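Local coordinates for protein CT_858 (Chlamydia trachomatis, PDB 3DOR) that probably acts as a secreted serine-type endopeptidase of the S41 family that also carries a PDZ-like domain, at residues L476-R481 with A517-G522. Sequence-based numbering, arbitrary orientation.
Sequences LKDNDR and AVREHG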
loop_
_atom_site.group_PDB
_atom_site.type_symbol
_atom_site.label_atom_id
_atom_site.label_comp_id
_atom_site.label_asym_id
_atom_site.label_seq_id
_atom_site.Cartn_x
_atom_site.Cartn_y
_atom_site.Cartn_z
ATOM N N LEU B 476 9.539 4.935 30.511
ATOM C CA LEU B 476 10.260 4.442 31.681
ATOM C C LEU B 476 10.759 5.582 32.579
ATOM O O LEU B 476 10.828 5.437 33.809
ATOM C CB LEU B 476 11.436 3.563 31.232
ATOM C CG LEU B 476 11.011 2.280 30.489
ATOM C CD1 LEU B 476 12.224 1.461 30.008
ATOM C CD2 LEU B 476 10.150 1.458 31.427
ATOM N N LYS B 477 11.114 6.710 31.967
ATOM C CA LYS B 477 11.598 7.855 32.734
ATOM C C LYS B 477 10.451 8.559 33.449
ATOM O O LYS B 477 10.509 8.759 34.661
ATOM C CB LYS B 477 12.311 8.854 31.822
ATOM C CG LYS B 477 13.051 9.973 32.565
ATOM C CD LYS B 477 13.947 10.748 31.594
ATOM C CE LYS B 477 14.985 11.605 32.320
ATOM N NZ LYS B 477 14.386 12.704 33.137
ATOM N N ASP B 478 9.406 8.916 32.703
ATOM C CA ASP B 478 8.266 9.627 33.282
ATOM C C ASP B 478 7.449 8.827 34.302
ATOM O O ASP B 478 6.665 9.399 35.054
ATOM C CB ASP B 478 7.362 10.177 32.161
ATOM C CG ASP B 478 8.047 11.276 31.345
ATOM O OD1 ASP B 478 9.196 11.637 31.677
ATOM O OD2 ASP B 478 7.451 11.789 30.375
ATOM N N ASN B 479 7.649 7.513 34.344
ATOM C CA ASN B 479 6.942 6.652 35.304
ATOM C C ASN B 479 7.927 6.220 36.386
ATOM O O ASN B 479 7.600 5.396 37.249
ATOM C CB ASN B 479 6.366 5.406 34.606
ATOM C CG ASN B 479 5.080 5.696 33.839
ATOM O OD1 ASN B 479 4.009 5.830 34.429
ATOM N ND2 ASN B 479 5.184 5.798 32.521
ATOM N N ASP B 480 9.141 6.774 36.322
ATOM C CA ASP B 480 10.200 6.472 37.289
ATOM C C ASP B 480 10.464 4.959 37.404
ATOM O O ASP B 480 10.668 4.452 38.507
ATOM C CB ASP B 480 9.819 7.013 38.678
ATOM C CG ASP B 480 9.635 8.532 38.705
ATOM O OD1 ASP B 480 8.596 9.032 39.138
ATOM O OD2 ASP B 480 10.646 9.268 38.261
ATOM N N ARG B 481 10.468 4.249 36.281
ATOM C CA ARG B 481 10.693 2.797 36.279
ATOM C C ARG B 481 12.164 2.449 36.062
ATOM O O ARG B 481 12.649 1.423 36.540
ATOM C CB ARG B 481 9.879 2.137 35.151
ATOM C CG ARG B 481 8.962 0.995 35.568
ATOM C CD ARG B 481 9.612 -0.388 35.583
ATOM N NE ARG B 481 10.666 -0.455 36.569
ATOM C CZ ARG B 481 11.384 -1.534 36.850
ATOM N NH1 ARG B 481 11.163 -2.683 36.228
ATOM N NH2 ARG B 481 12.369 -1.432 37.722
ATOM N N ALA B 517 3.224 13.765 19.798
ATOM C CA ALA B 517 3.150 13.148 21.113
ATOM C C ALA B 517 3.390 14.203 22.184
ATOM O O ALA B 517 4.177 15.141 21.986
ATOM C CB ALA B 517 4.188 12.054 21.231
ATOM N N VAL B 518 2.706 14.042 23.313
ATOM C CA VAL B 518 2.838 14.945 24.445
ATOM C C VAL B 518 3.112 14.109 25.692
ATOM O O VAL B 518 2.366 13.181 25.983
ATOM C CB VAL B 518 1.546 15.743 24.692
ATOM C CG1 VAL B 518 1.774 16.736 25.819
ATOM C CG2 VAL B 518 1.114 16.466 23.421
ATOM N N ARG B 519 4.176 14.433 26.425
ATOM C CA ARG B 519 4.516 13.699 27.645
ATOM C C ARG B 519 3.534 14.091 28.762
ATOM O O ARG B 519 2.890 15.134 28.681
ATOM C CB ARG B 519 5.960 14.017 28.056
ATOM C CG ARG B 519 6.999 13.584 27.007
ATOM C CD ARG B 519 8.378 14.177 27.264
ATOM N NE ARG B 519 8.973 13.735 28.523
ATOM C CZ ARG B 519 10.233 13.977 28.873
ATOM N NH1 ARG B 519 11.033 14.655 28.059
ATOM N NH2 ARG B 519 10.699 13.537 30.033
ATOM N N GLU B 520 3.413 13.253 29.790
ATOM C CA GLU B 520 2.500 13.517 30.908
ATOM C C GLU B 520 2.476 14.969 31.369
ATOM O O GLU B 520 1.411 15.522 31.619
ATOM C CB GLU B 520 2.848 12.653 32.122
ATOM C CG GLU B 520 2.518 11.181 31.988
ATOM C CD GLU B 520 2.696 10.435 33.303
ATOM O OE1 GLU B 520 1.905 10.702 34.241
ATOM O OE2 GLU B 520 3.627 9.597 33.397
ATOM N N HIS B 521 3.648 15.577 31.492
ATOM C CA HIS B 521 3.740 16.954 31.951
ATOM C C HIS B 521 3.604 18.048 30.894
ATOM O O HIS B 521 3.802 19.222 31.198
ATOM C CB HIS B 521 5.032 17.134 32.747
ATOM C CG HIS B 521 5.076 16.304 33.992
ATOM N ND1 HIS B 521 6.160 15.528 34.339
ATOM C CD2 HIS B 521 4.143 16.104 34.956
ATOM C CE1 HIS B 521 5.894 14.882 35.462
ATOM N NE2 HIS B 521 4.677 15.214 35.855
ATOM N N GLY B 522 3.275 17.677 29.658
ATOM C CA GLY B 522 3.079 18.688 28.627
ATOM C C GLY B 522 4.130 18.951 27.563
ATOM O O GLY B 522 3.825 19.577 26.545
HETATM O O HOH W 1 5.133 11.142 29.411
HETATM O O HOH W 2 6.908 14.706 31.488
#
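Asp-478, on the last turn of helix 468-478, meets Arg-519, the first residue of a type I turn that follows strand 507-518, in a two-pronged salt bridge on the surface of the S41 peptidase domain. One residue earlier, Lys-477 points its amine to the same neighbourhood: its NZ and Arg-519 NH1 each pair with a different carboxylate oxygen of Glu-531, an acid that probably eases the proximity of the two positive charges. At Asp-478 the guanidinium comes side-on, Arg-519 NH2 reaching OD1 at 2.9 Å and Arg-519 NE reaching OD2 at 3.1 Å. Both bonds are nearly straight and use the syn lone pairs, and the carboxylate and guanidinium planes lie only 15° apart, which fixes the rotation of both groups. A bend in the arginine chain at chi3 (63°) turns NE and NH2 together to face the acid. Asp-478 OD2 also accepts a hydrogen bond from a water, 2.6 Å away, which in turn accepts one from Glu-520 N, tying the helix end to the turn backbone. Asn-479, the first residue to leave the helix, brings its amide near the Glu-520 carboxylate, OD1 3.9 Å from Glu-520 OE2 and the planes 33° apart, without a bond between them; ND2 is hydrogen-bonded to Val-475 O and OD1 accepts a hydrogen bond from Glu-362 N of strand 361-368. Asp-480, with positive phi, is the C' residue of a Schellman motif, its N bonded to Lys-477 O while Arg-481 N returns to Leu-476 O. Within 517-522, Gly-522 N closes the turn on Arg-519 O, and across the contact Glu-520 OE2 rests 3.5 Å from Asp-478 O, two acceptors that merely lie near each other.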